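PDB 4PW1: DUF6836 domain-containing protein from Clostridium leptum, which is of unknown function but folds as a nine-stranded antiparallel beta sheet surrounded by helices, and is probably made as a lipoprotein. Local coordinates for residues 26-31 against 221-226; 32-37 against 72-77; 48-53 against 98-103; 60-65 against 110-115. One frame throughout, in Å; residues are numbered along the deposited sequence.

Contact 1. Residues 26-31 against 221-226; sequences LNLYPW and HIYAMY
Leu26 and Leu28 meet strand 221-226 at one residue, Tyr223. His221 comes first along that strand; its CB sits in the plane of the Tyr223 ring, at the edge, so it borders the ring without covering a face. Tyr223 then does the work. With CG anti to its carbonyl carbon (chi1 -77°), the ring reaches over to the two leucines, which touch the CD2-CE2 side obliquely. Leu28 comes from the opposite direction and brings CD1 to 3.6 Å from Tyr223 CE2, while Leu26 slides past and places CD2 3.6 Å from Tyr223 CD2. At the end of the ring, a water lying in its plane joins Tyr223 OH (2.9 Å) to the backbone Leu26 O (2.7 Å). Two residues on, Met225, a selenomethionine, packs on Val235 and on Glu24 of the second subunit. Strand 221-227 lies between strands 214-218 and 233-239, and Leu28 and Tyr223 both rest on Val235. Strand 24-28 pairs antiparallel with a strand of the second subunit.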
loop_
_atom_site.group_PDB
_atom_site.type_symbol
_atom_site.label_atom_id
_atom_site.label_comp_id
_atom_site.label_asym_id
_atom_site.label_seq_id
_atom_site.Cartn_x
_atom_site.Cartn_y
_atom_site.Cartn_z
ATOM N N LEU B 26 -1.889 2.279 1.231
ATOM C CA LEU B 26 -2.149 1.224 0.300
ATOM C C LEU B 26 -3.005 1.777 -0.828
ATOM O O LEU B 26 -4.119 2.187 -0.585
ATOM C CB LEU B 26 -2.874 0.080 1.015
ATOM C CG LEU B 26 -3.226 -1.164 0.200
ATOM C CD1 LEU B 26 -1.965 -1.824 -0.336
ATOM C CD2 LEU B 26 -3.979 -2.152 1.080
ATOM N N ASN B 27 -2.473 1.805 -2.043
ATOM C CA ASN B 27 -3.233 2.211 -3.197
ATOM C C ASN B 27 -3.567 0.987 -4.034
ATOM O O ASN B 27 -2.668 0.260 -4.448
ATOM C CB ASN B 27 -2.427 3.130 -4.103
ATOM C CG ASN B 27 -2.130 4.469 -3.473
ATOM O OD1 ASN B 27 -2.940 5.035 -2.769
ATOM N ND2 ASN B 27 -0.939 4.957 -3.695
ATOM N N LEU B 28 -4.835 0.791 -4.309
ATOM C CA LEU B 28 -5.252 -0.279 -5.227
ATOM C C LEU B 28 -5.257 0.198 -6.669
ATOM O O LEU B 28 -5.497 1.387 -6.936
ATOM C CB LEU B 28 -6.640 -0.763 -4.828
ATOM C CG LEU B 28 -6.765 -1.250 -3.385
ATOM C CD1 LEU B 28 -8.187 -1.752 -3.156
ATOM C CD2 LEU B 28 -5.739 -2.323 -3.080
ATOM N N TYR B 29 -4.931 -0.703 -7.571
ATOM C CA TYR B 29 -4.917 -0.425 -8.996
ATOM C C TYR B 29 -6.280 0.187 -9.368
ATOM O O TYR B 29 -7.319 -0.284 -8.897
ATOM C CB TYR B 29 -4.594 -1.692 -9.803
ATOM C CG TYR B 29 -4.720 -1.464 -11.307
ATOM C CD1 TYR B 29 -3.635 -0.967 -12.059
ATOM C CD2 TYR B 29 -5.944 -1.689 -11.951
ATOM C CE1 TYR B 29 -3.748 -0.739 -13.416
ATOM C CE2 TYR B 29 -6.069 -1.463 -13.311
ATOM C CZ TYR B 29 -4.989 -0.995 -14.032
ATOM O OH TYR B 29 -5.166 -0.719 -15.340
ATOM N N PRO B 30 -6.283 1.273 -10.155
ATOM C CA PRO B 30 -5.183 1.958 -10.808
ATOM C C PRO B 30 -4.787 3.280 -10.121
ATOM O O PRO B 30 -4.134 4.118 -10.744
ATOM C CB PRO B 30 -5.768 2.263 -12.199
ATOM C CG PRO B 30 -7.187 2.623 -11.886
ATOM C CD PRO B 30 -7.572 1.745 -10.689
ATOM N N TRP B 31 -5.136 3.439 -8.855
ATOM C CA TRP B 31 -4.821 4.663 -8.125
ATOM C C TRP B 31 -3.326 4.864 -7.967
ATOM O O TRP B 31 -2.895 5.987 -7.778
ATOM C CB TRP B 31 -5.578 4.747 -6.794
ATOM C CG TRP B 31 -7.058 4.794 -7.062
ATOM C CD1 TRP B 31 -7.921 3.753 -7.071
ATOM C CD2 TRP B 31 -7.802 5.932 -7.470
ATOM N NE1 TRP B 31 -9.180 4.188 -7.392
ATOM C CE2 TRP B 31 -9.128 5.522 -7.650
ATOM C CE3 TRP B 31 -7.476 7.268 -7.696
ATOM C CZ2 TRP B 31 -10.119 6.389 -8.075
ATOM C CZ3 TRP B 31 -8.476 8.142 -8.068
ATOM C CH2 TRP B 31 -9.772 7.696 -8.253
ATOM N N HIS B 221 -11.880 -1.462 6.732
ATOM C CA HIS B 221 -12.347 -2.505 5.842
ATOM C C HIS B 221 -11.466 -3.690 5.860
ATOM O O HIS B 221 -10.292 -3.627 6.272
ATOM C CB HIS B 221 -12.429 -1.957 4.419
ATOM C CG HIS B 221 -13.461 -0.914 4.274
ATOM N ND1 HIS B 221 -13.193 0.423 4.453
ATOM C CD2 HIS B 221 -14.789 -1.005 4.048
ATOM C CE1 HIS B 221 -14.306 1.112 4.307
ATOM N NE2 HIS B 221 -15.288 0.267 4.063
ATOM N N ILE B 222 -12.022 -4.810 5.416
ATOM C CA ILE B 222 -11.212 -5.971 5.084
ATOM C C ILE B 222 -11.010 -6.010 3.578
ATOM O O ILE B 222 -11.991 -5.920 2.784
ATOM C CB ILE B 222 -11.837 -7.264 5.577
ATOM C CG1 ILE B 222 -11.940 -7.220 7.096
ATOM C CG2 ILE B 222 -11.037 -8.509 5.115
ATOM C CD1 ILE B 222 -12.697 -8.405 7.680
ATOM N N TYR B 223 -9.748 -6.160 3.184
ATOM C CA TYR B 223 -9.376 -6.327 1.760
ATOM C C TYR B 223 -9.173 -7.809 1.492
ATOM O O TYR B 223 -8.259 -8.427 2.010
ATOM C CB TYR B 223 -8.102 -5.544 1.433
ATOM C CG TYR B 223 -8.303 -4.053 1.273
ATOM C CD1 TYR B 223 -9.324 -3.389 1.883
ATOM C CD2 TYR B 223 -7.396 -3.289 0.556
ATOM C CE1 TYR B 223 -9.494 -2.020 1.743
ATOM C CE2 TYR B 223 -7.556 -1.927 0.419
ATOM C CZ TYR B 223 -8.629 -1.311 0.995
ATOM O OH TYR B 223 -8.766 0.027 0.898
ATOM N N ALA B 224 -10.071 -8.385 0.710
ATOM C CA ALA B 224 -10.013 -9.786 0.345
ATOM C C ALA B 224 -9.289 -9.889 -0.975
ATOM O O ALA B 224 -9.717 -9.306 -1.967
ATOM C CB ALA B 224 -11.412 -10.322 0.200
HETATM N N MSE B 225 -8.205 -10.636 -0.998
HETATM C CA MSE B 225 -7.264 -10.559 -2.095
HETATM C C MSE B 225 -7.203 -11.872 -2.805
HETATM O O MSE B 225 -7.148 -12.965 -2.192
HETATM C CB MSE B 225 -5.870 -10.175 -1.560
HETATM C CG MSE B 225 -5.922 -8.769 -0.955
HETATM SE SE MSE B 225 -4.459 -8.615 0.399
HETATM C CE MSE B 225 -3.123 -9.739 -0.407
ATOM N N TYR B 226 -7.183 -11.779 -4.113
ATOM C CA TYR B 226 -7.134 -12.972 -4.940
ATOM C C TYR B 226 -6.222 -12.702 -6.096
ATOM O O TYR B 226 -6.225 -11.603 -6.622
ATOM C CB TYR B 226 -8.522 -13.277 -5.510
ATOM C CG TYR B 226 -9.533 -13.508 -4.452
ATOM C CD1 TYR B 226 -10.241 -12.451 -3.908
ATOM C CD2 TYR B 226 -9.791 -14.779 -3.991
ATOM C CE1 TYR B 226 -11.159 -12.661 -2.909
ATOM C CE2 TYR B 226 -10.703 -14.996 -2.986
ATOM C CZ TYR B 226 -11.378 -13.918 -2.437
ATOM O OH TYR B 226 -12.313 -14.092 -1.436
HETATM O O HOH W 1 -6.812 1.662 -0.462
#

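Contact 2. Residues 32-37 against 72-77; sequences NLYTGQ and KFRYSG
Tyr34 and Arg74 meet through their polar ends, with little else touching between 32-37 and 72-77. Tyr34 swings its ring out with CG anti to the backbone N (chi1 179°), which carries OH toward the strand. Arg74 bends at its third torsion (chi3 -69°), which turns an edge of the guanidinium, with NH2 foremost, to that hydroxyl. OH lies near the guanidinium plane, and NH2 likewise lies close to the plane of the ring; the two planes are 52° apart. The Arg74 NH2 to Tyr34 OH hydrogen bond is weak, bent to 127° at the hydrogen, and its 2.5 Å length is doubtfully short. A water also bridges the pair, lying 2.9 Å from Tyr34 OH and accepting a weak bond from Arg74 NE. Further along, a second water bridges Leu33 O and Ser76 OG. Over one face of the Tyr34 ring sits Gly36 N, 3.5 Å above the plane and offset toward the rim. The chain turns there, and Thr35 OG1 accepts from Gln37 N at 3.0 Å. That is an ST turn just ahead of strand 39-40, outermost in the sheet of this chain and the antiparallel partner of strand 74-76.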
loop_
_atom_site.group_PDB
_atom_site.type_symbol
_atom_site.label_atom_id
_atom_site.label_comp_id
_atom_site.label_asym_id
_atom_site.label_seq_id
_atom_site.Cartn_x
_atom_site.Cartn_y
_atom_site.Cartn_z
ATOM N N ASN B 32 -2.538 3.818 -8.128
ATOM C CA ASN B 32 -1.088 3.969 -8.153
ATOM C C ASN B 32 -0.632 4.780 -9.369
ATOM O O ASN B 32 0.479 5.292 -9.386
ATOM C CB ASN B 32 -0.388 2.604 -8.160
ATOM C CG ASN B 32 -0.911 1.710 -9.284
ATOM O OD1 ASN B 32 -2.127 1.533 -9.442
ATOM N ND2 ASN B 32 -0.016 1.166 -10.066
ATOM N N LEU B 33 -1.468 4.872 -10.391
ATOM C CA LEU B 33 -1.096 5.591 -11.609
ATOM C C LEU B 33 -1.655 6.994 -11.631
ATOM O O LEU B 33 -1.383 7.732 -12.546
ATOM C CB LEU B 33 -1.589 4.822 -12.826
ATOM C CG LEU B 33 -1.038 3.393 -12.926
ATOM C CD1 LEU B 33 -1.661 2.684 -14.111
ATOM C CD2 LEU B 33 0.486 3.371 -13.060
ATOM N N TYR B 34 -2.438 7.361 -10.613
ATOM C CA TYR B 34 -3.061 8.666 -10.524
ATOM C C TYR B 34 -1.983 9.691 -10.159
ATOM O O TYR B 34 -1.202 9.459 -9.219
ATOM C CB TYR B 34 -4.124 8.632 -9.444
ATOM C CG TYR B 34 -4.851 9.916 -9.223
ATOM C CD1 TYR B 34 -5.952 10.254 -10.014
ATOM C CD2 TYR B 34 -4.434 10.817 -8.240
ATOM C CE1 TYR B 34 -6.601 11.440 -9.834
ATOM C CE2 TYR B 34 -5.097 11.991 -8.047
ATOM C CZ TYR B 34 -6.173 12.296 -8.854
ATOM O OH TYR B 34 -6.836 13.489 -8.692
ATOM N N THR B 35 -1.901 10.779 -10.918
ATOM C CA THR B 35 -0.844 11.766 -10.730
ATOM C C THR B 35 -1.388 13.056 -10.175
ATOM O O THR B 35 -0.635 13.853 -9.715
ATOM C CB THR B 35 -0.129 12.131 -12.051
ATOM O OG1 THR B 35 -1.058 12.789 -12.923
ATOM C CG2 THR B 35 0.423 10.898 -12.737
ATOM N N GLY B 36 -2.690 13.288 -10.273
ATOM C CA GLY B 36 -3.248 14.598 -9.963
ATOM C C GLY B 36 -3.198 15.615 -11.107
ATOM O O GLY B 36 -3.671 16.697 -10.939
ATOM N N GLN B 37 -2.637 15.257 -12.253
ATOM C CA GLN B 37 -2.657 16.110 -13.441
ATOM C C GLN B 37 -3.767 15.767 -14.439
ATOM O O GLN B 37 -3.882 16.422 -15.493
ATOM C CB GLN B 37 -1.302 16.001 -14.136
ATOM C CG GLN B 37 -0.180 16.403 -13.173
ATOM C CD GLN B 37 1.141 16.624 -13.864
ATOM O OE1 GLN B 37 1.278 16.457 -15.078
ATOM N NE2 GLN B 37 2.124 17.028 -13.090
ATOM N N LYS B 72 -17.855 13.782 -12.465
ATOM C CA LYS B 72 -16.820 14.466 -13.217
ATOM C C LYS B 72 -15.533 13.660 -13.323
ATOM O O LYS B 72 -14.584 13.787 -12.500
ATOM C CB LYS B 72 -16.579 15.832 -12.595
ATOM C CG LYS B 72 -17.791 16.755 -12.724
ATOM C CD LYS B 72 -17.408 18.180 -12.346
ATOM C CE LYS B 72 -17.470 18.368 -10.846
ATOM N NZ LYS B 72 -18.881 18.454 -10.371
ATOM N N PHE B 73 -15.502 12.803 -14.333
ATOM C CA PHE B 73 -14.312 12.019 -14.623
ATOM C C PHE B 73 -13.164 12.879 -15.093
ATOM O O PHE B 73 -13.365 13.933 -15.729
ATOM C CB PHE B 73 -14.596 10.907 -15.633
ATOM C CG PHE B 73 -15.239 9.692 -15.023
ATOM C CD1 PHE B 73 -16.608 9.603 -14.873
ATOM C CD2 PHE B 73 -14.444 8.638 -14.533
ATOM C CE1 PHE B 73 -17.190 8.470 -14.307
ATOM C CE2 PHE B 73 -15.013 7.507 -14.000
ATOM C CZ PHE B 73 -16.396 7.423 -13.878
ATOM N N ARG B 74 -11.954 12.447 -14.714
ATOM C CA ARG B 74 -10.713 13.091 -15.118
ATOM C C ARG B 74 -9.891 12.096 -15.894
ATOM O O ARG B 74 -9.745 10.933 -15.484
ATOM C CB ARG B 74 -9.947 13.622 -13.910
ATOM C CG ARG B 74 -10.713 14.704 -13.174
ATOM C CD ARG B 74 -9.845 15.553 -12.260
ATOM N NE ARG B 74 -9.378 14.777 -11.135
ATOM C CZ ARG B 74 -9.817 14.889 -9.882
ATOM N NH1 ARG B 74 -10.748 15.774 -9.535
ATOM N NH2 ARG B 74 -9.294 14.106 -8.953
ATOM N N TYR B 75 -9.425 12.549 -17.055
ATOM C CA TYR B 75 -8.785 11.720 -18.046
ATOM C C TYR B 75 -7.290 11.794 -17.913
ATOM O O TYR B 75 -6.696 12.881 -17.731
ATOM C CB TYR B 75 -9.198 12.220 -19.453
ATOM C CG TYR B 75 -8.353 11.615 -20.525
ATOM C CD1 TYR B 75 -8.603 10.331 -20.981
ATOM C CD2 TYR B 75 -7.269 12.289 -21.040
ATOM C CE1 TYR B 75 -7.806 9.743 -21.953
ATOM C CE2 TYR B 75 -6.459 11.705 -21.986
ATOM C CZ TYR B 75 -6.743 10.414 -22.436
ATOM O OH TYR B 75 -5.955 9.862 -23.392
ATOM N N SER B 76 -6.675 10.634 -18.035
ATOM C CA SER B 76 -5.217 10.505 -18.040
ATOM C C SER B 76 -4.722 10.026 -19.376
ATOM O O SER B 76 -5.281 9.094 -19.932
ATOM C CB SER B 76 -4.799 9.437 -17.012
ATOM O OG SER B 76 -3.475 8.982 -17.233
ATOM N N GLY B 77 -3.597 10.594 -19.819
ATOM C CA GLY B 77 -2.942 10.164 -21.025
ATOM C C GLY B 77 -2.416 8.748 -20.991
ATOM O O GLY B 77 -2.040 8.218 -22.004
HETATM O O HOH W 2 -2.670 9.272 -14.462
HETATM O O HOH W 3 -6.492 14.734 -11.292
#

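Contact 3. Residues 48-53 against 98-103; sequences SFAANS and VNMALD
Ala50 and Met100 mark the nearest backbones of helix 48-53 and strand 98-103, with their CA atoms 7.9 Å apart. The axes of the two segments approach to 10.6 Å, and their directions differ by 137°, so the helix runs aslant and largely against the strand. Met100, a selenomethionine, fills the gap. Its chain extends from the strand and then bends at its last torsion (chi3 50°), so that the methyl folds back along the helix surface. SE lies 3.7 Å from Ala50 CB, where the small alanine lets it come close. CE fits between two helix residues one turn apart: it is 4.1 Å from Phe49 CE2, which it approaches obliquely, and 4.0 Å from Ser53 OG. That serine hydroxyl is occupied within the helix, donating to Phe49 O at 2.8 Å. It reaches the carbonyl from the face opposite to Ser53 N, so one oxygen takes two donors, and the same OG stands 3.3 Å above the Phe49 ring, toward its rim. Leu184 of helix 173-190 packs on Phe49 and Ser53, and Leu107 of strand 106-114 on Phe49 and Met100. This is the apolar layer of an alpha-and-beta fold, described as unique, in which helices pack on an antiparallel sheet.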
loop_
_atom_site.group_PDB
_atom_site.type_symbol
_atom_site.label_atom_id
_atom_site.label_comp_id
_atom_site.label_asym_id
_atom_site.label_seq_id
_atom_site.Cartn_x
_atom_site.Cartn_y
_atom_site.Cartn_z
ATOM N N SER B 48 -23.275 7.742 -17.789
ATOM C CA SER B 48 -24.413 6.885 -17.634
ATOM C C SER B 48 -24.038 5.605 -16.917
ATOM O O SER B 48 -24.722 5.178 -15.981
ATOM C CB SER B 48 -24.981 6.568 -19.038
ATOM O OG SER B 48 -25.980 5.637 -18.857
ATOM N N PHE B 49 -22.941 4.977 -17.342
ATOM C CA PHE B 49 -22.489 3.793 -16.692
ATOM C C PHE B 49 -22.171 4.030 -15.189
ATOM O O PHE B 49 -22.495 3.195 -14.322
ATOM C CB PHE B 49 -21.259 3.232 -17.414
ATOM C CG PHE B 49 -20.660 2.039 -16.717
ATOM C CD1 PHE B 49 -21.166 0.781 -16.916
ATOM C CD2 PHE B 49 -19.589 2.197 -15.851
ATOM C CE1 PHE B 49 -20.638 -0.320 -16.252
ATOM C CE2 PHE B 49 -19.056 1.099 -15.179
ATOM C CZ PHE B 49 -19.583 -0.167 -15.369
ATOM N N ALA B 50 -21.520 5.139 -14.877
ATOM C CA ALA B 50 -21.178 5.451 -13.487
ATOM C C ALA B 50 -22.446 5.697 -12.604
ATOM O O ALA B 50 -22.513 5.242 -11.461
ATOM C CB ALA B 50 -20.269 6.663 -13.440
ATOM N N ALA B 51 -23.399 6.467 -13.111
ATOM C CA ALA B 51 -24.693 6.651 -12.426
ATOM C C ALA B 51 -25.372 5.326 -12.078
ATOM O O ALA B 51 -25.828 5.116 -10.938
ATOM C CB ALA B 51 -25.639 7.484 -13.264
ATOM N N ASN B 52 -25.427 4.417 -13.047
ATOM C CA ASN B 52 -25.983 3.100 -12.797
ATOM C C ASN B 52 -25.108 2.251 -11.828
ATOM O O ASN B 52 -25.610 1.485 -11.009
ATOM C CB ASN B 52 -26.178 2.409 -14.118
ATOM C CG ASN B 52 -27.389 2.957 -14.855
ATOM O OD1 ASN B 52 -28.504 2.683 -14.476
ATOM N ND2 ASN B 52 -27.165 3.723 -15.873
ATOM N N SER B 53 -23.804 2.384 -11.935
ATOM C CA SER B 53 -22.899 1.699 -10.980
ATOM C C SER B 53 -23.158 2.121 -9.535
ATOM O O SER B 53 -23.243 1.274 -8.627
ATOM C CB SER B 53 -21.458 1.972 -11.344
ATOM O OG SER B 53 -21.153 1.419 -12.625
ATOM N N VAL B 98 -17.698 8.169 -3.352
ATOM C CA VAL B 98 -17.610 7.230 -4.435
ATOM C C VAL B 98 -16.315 7.463 -5.212
ATOM O O VAL B 98 -16.016 8.597 -5.610
ATOM C CB VAL B 98 -18.749 7.398 -5.417
ATOM C CG1 VAL B 98 -18.619 6.427 -6.591
ATOM C CG2 VAL B 98 -20.065 7.218 -4.716
ATOM N N ASN B 99 -15.594 6.380 -5.456
ATOM C CA ASN B 99 -14.410 6.379 -6.295
ATOM C C ASN B 99 -14.587 5.348 -7.396
ATOM O O ASN B 99 -15.076 4.237 -7.144
ATOM C CB ASN B 99 -13.168 6.062 -5.471
ATOM C CG ASN B 99 -12.714 7.257 -4.677
ATOM O OD1 ASN B 99 -12.009 8.117 -5.194
ATOM N ND2 ASN B 99 -13.244 7.400 -3.480
HETATM N N MSE B 100 -14.185 5.705 -8.615
HETATM C CA MSE B 100 -14.234 4.783 -9.718
HETATM C C MSE B 100 -13.138 5.020 -10.670
HETATM O O MSE B 100 -12.594 6.101 -10.744
HETATM C CB MSE B 100 -15.532 4.927 -10.572
HETATM C CG MSE B 100 -16.744 4.742 -9.731
HETATM SE SE MSE B 100 -18.435 4.806 -10.885
HETATM C CE MSE B 100 -17.929 3.662 -12.130
ATOM N N ALA B 101 -12.807 3.990 -11.430
ATOM C CA ALA B 101 -11.839 4.148 -12.508
ATOM C C ALA B 101 -12.118 3.162 -13.612
ATOM O O ALA B 101 -12.519 2.021 -13.354
ATOM C CB ALA B 101 -10.434 3.957 -12.020
ATOM N N LEU B 102 -11.811 3.602 -14.821
ATOM C CA LEU B 102 -11.833 2.760 -15.998
ATOM C C LEU B 102 -10.491 2.789 -16.688
ATOM O O LEU B 102 -9.843 3.840 -16.766
ATOM C CB LEU B 102 -12.911 3.250 -16.985
ATOM C CG LEU B 102 -14.342 3.013 -16.484
ATOM C CD1 LEU B 102 -14.827 4.199 -15.686
ATOM C CD2 LEU B 102 -15.241 2.786 -17.682
ATOM N N ASP B 103 -10.108 1.619 -17.191
ATOM C CA ASP B 103 -8.933 1.443 -18.020
ATOM C C ASP B 103 -9.382 0.811 -19.351
ATOM O O ASP B 103 -10.568 0.639 -19.573
ATOM C CB ASP B 103 -7.872 0.648 -17.245
ATOM C CG ASP B 103 -8.193 -0.851 -17.062
ATOM O OD1 ASP B 103 -9.186 -1.367 -17.595
ATOM O OD2 ASP B 103 -7.408 -1.537 -16.350
#

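Contact 4. Residues 60-65 against 110-115; sequences GSWTDE and FSYVNQ
Trp62, which meets Tyr112 at the benzo edge of its indole, has its pyrrole NE1 hydrogen-bonded to Thr89 O, and that bond helps fix how the indole is turned. The tyrosine comes from the opposite direction, its CG anti to the backbone N (chi1 -178°), and delivers OH near the plane of the indole. Tyr112 OH is 3.2 Å from Trp62 CH2 and 3.4 Å from Trp62 CZ3. In return, CZ3 lies in the plane of the phenol ring, 3.9 Å from Tyr112 CE1, so the two aromatic groups meet edge to edge and do not stack. Gly60 N also approaches Tyr112 OH, at 3.4 Å, but the angle is too poor for a hydrogen bond. Arg55 ties the loop to helix 44-58, bonding Trp62 O and forming a salt bridge with Asp64, while Trp62 packs on Val54 of the same helix. The Tyr112 ring stacks on Tyr96 of strand 95-103, next to its own strand 106-114, whose other neighbour is strand 244-251.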
loop_
_atom_site.group_PDB
_atom_site.type_symbol
_atom_site.label_atom_id
_atom_site.label_comp_id
_atom_site.label_asym_id
_atom_site.label_seq_id
_atom_site.Cartn_x
_atom_site.Cartn_y
_atom_site.Cartn_z
ATOM N N GLY B 60 -27.524 3.303 -3.680
ATOM C CA GLY B 60 -28.364 4.464 -3.319
ATOM C C GLY B 60 -29.526 4.680 -4.286
ATOM O O GLY B 60 -29.657 3.956 -5.275
ATOM N N SER B 61 -30.362 5.665 -4.017
ATOM C CA SER B 61 -31.527 5.906 -4.866
ATOM C C SER B 61 -31.411 7.134 -5.767
ATOM O O SER B 61 -32.377 7.475 -6.460
ATOM C CB SER B 61 -32.739 6.115 -3.971
ATOM O OG SER B 61 -32.454 7.194 -3.096
ATOM N N TRP B 62 -30.275 7.827 -5.772
ATOM C CA TRP B 62 -30.202 9.082 -6.537
ATOM C C TRP B 62 -30.544 8.833 -8.006
ATOM O O TRP B 62 -30.124 7.830 -8.604
ATOM C CB TRP B 62 -28.807 9.719 -6.490
ATOM C CG TRP B 62 -28.282 9.935 -5.117
ATOM C CD1 TRP B 62 -28.464 11.019 -4.320
ATOM C CD2 TRP B 62 -27.501 8.996 -4.366
ATOM N NE1 TRP B 62 -27.790 10.832 -3.127
ATOM C CE2 TRP B 62 -27.199 9.595 -3.138
ATOM C CE3 TRP B 62 -27.011 7.705 -4.635
ATOM C CZ2 TRP B 62 -26.459 8.936 -2.148
ATOM C CZ3 TRP B 62 -26.256 7.063 -3.673
ATOM C CH2 TRP B 62 -26.001 7.677 -2.432
ATOM N N THR B 63 -31.244 9.785 -8.596
ATOM C CA THR B 63 -31.575 9.727 -10.017
ATOM C C THR B 63 -30.431 10.275 -10.873
ATOM O O THR B 63 -29.464 10.895 -10.367
ATOM C CB THR B 63 -32.792 10.595 -10.310
ATOM O OG1 THR B 63 -32.449 11.960 -10.021
ATOM C CG2 THR B 63 -34.001 10.151 -9.453
ATOM N N ASP B 64 -30.568 10.089 -12.175
ATOM C CA ASP B 64 -29.593 10.611 -13.124
ATOM C C ASP B 64 -29.517 12.131 -13.069
ATOM O O ASP B 64 -28.448 12.718 -13.145
ATOM C CB ASP B 64 -29.926 10.128 -14.552
ATOM C CG ASP B 64 -29.552 8.661 -14.767
ATOM O OD1 ASP B 64 -28.889 8.050 -13.917
ATOM O OD2 ASP B 64 -29.889 8.098 -15.789
ATOM N N GLU B 65 -30.668 12.757 -12.909
ATOM C CA GLU B 65 -30.734 14.197 -12.789
ATOM C C GLU B 65 -29.925 14.685 -11.596
ATOM O O GLU B 65 -29.221 15.679 -11.693
ATOM C CB GLU B 65 -32.190 14.666 -12.675
ATOM C CG GLU B 65 -32.246 16.171 -12.467
ATOM C CD GLU B 65 -33.622 16.818 -12.599
ATOM O OE1 GLU B 65 -34.632 16.111 -12.770
ATOM O OE2 GLU B 65 -33.665 18.073 -12.501
ATOM N N PHE B 110 -14.136 0.338 -8.285
ATOM C CA PHE B 110 -15.344 0.947 -7.748
ATOM C C PHE B 110 -15.317 0.877 -6.222
ATOM O O PHE B 110 -15.017 -0.156 -5.679
ATOM C CB PHE B 110 -16.579 0.186 -8.233
ATOM C CG PHE B 110 -17.866 0.716 -7.661
ATOM C CD1 PHE B 110 -18.364 0.248 -6.464
ATOM C CD2 PHE B 110 -18.567 1.705 -8.319
ATOM C CE1 PHE B 110 -19.548 0.751 -5.941
ATOM C CE2 PHE B 110 -19.714 2.236 -7.783
ATOM C CZ PHE B 110 -20.211 1.762 -6.590
ATOM N N SER B 111 -15.643 1.958 -5.528
ATOM C CA SER B 111 -15.906 1.861 -4.111
ATOM C C SER B 111 -16.935 2.911 -3.685
ATOM O O SER B 111 -16.958 4.075 -4.200
ATOM C CB SER B 111 -14.595 2.013 -3.311
ATOM O OG SER B 111 -14.183 3.370 -3.349
ATOM N N TYR B 112 -17.765 2.501 -2.729
ATOM C CA TYR B 112 -18.888 3.254 -2.214
ATOM C C TYR B 112 -18.823 3.189 -0.692
ATOM O O TYR B 112 -19.195 2.189 -0.093
ATOM C CB TYR B 112 -20.146 2.573 -2.727
ATOM C CG TYR B 112 -21.478 3.177 -2.378
ATOM C CD1 TYR B 112 -21.996 4.233 -3.111
ATOM C CD2 TYR B 112 -22.265 2.618 -1.392
ATOM C CE1 TYR B 112 -23.258 4.747 -2.828
ATOM C CE2 TYR B 112 -23.530 3.118 -1.098
ATOM C CZ TYR B 112 -24.033 4.174 -1.837
ATOM O OH TYR B 112 -25.267 4.655 -1.556
ATOM N N VAL B 113 -18.315 4.245 -0.066
ATOM C CA VAL B 113 -17.864 4.164 1.303
ATOM C C VAL B 113 -18.558 5.199 2.158
ATOM O O VAL B 113 -18.442 6.420 1.938
ATOM C CB VAL B 113 -16.316 4.272 1.432
ATOM C CG1 VAL B 113 -15.889 4.270 2.916
ATOM C CG2 VAL B 113 -15.613 3.146 0.718
ATOM N N ASN B 114 -19.308 4.716 3.143
ATOM C CA ASN B 114 -20.006 5.606 4.080
ATOM C C ASN B 114 -18.960 6.277 4.989
ATOM O O ASN B 114 -18.239 5.612 5.675
ATOM C CB ASN B 114 -20.973 4.764 4.871
ATOM C CG ASN B 114 -21.676 5.498 5.999
ATOM O OD1 ASN B 114 -21.473 6.663 6.312
ATOM N ND2 ASN B 114 -22.514 4.765 6.633
ATOM N N GLN B 115 -18.931 7.590 4.976
ATOM C CA GLN B 115 -17.940 8.385 5.684
ATOM C C GLN B 115 -18.248 8.532 7.137
ATOM O O GLN B 115 -17.390 8.963 7.887
ATOM C CB GLN B 115 -17.850 9.793 5.068
ATOM C CG GLN B 115 -17.437 9.756 3.607
ATOM C CD GLN B 115 -16.113 9.059 3.482
ATOM O OE1 GLN B 115 -15.977 7.936 2.960
ATOM N NE2 GLN B 115 -15.145 9.675 4.046
#

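How the contacts relate
One antiparallel sheet ties all four contacts together. Contacts 3 and 4 lie closest, centres about 10 Å apart, with strands 95-103 and 106-114 side by side and Asn99 O probably hydrogen-bonded to Ser111 N at 2.9 Å. Contact 2 joins contact 3 through Phe73, whose ring packs on Ala50 and Leu102. Contact 1 lies about 17 Å from contact 3 between centres, yet its loop reaches across: Tyr29 OH is 2.6 Å from Asp103 OD2, a probable hydrogen bond. Contacts 1 and 4 fall on opposite sides of the chain's centre. No active site is known; a glycerol, probably from crystallisation, sits about 4 Å from the Trp62 side chain in contact 4.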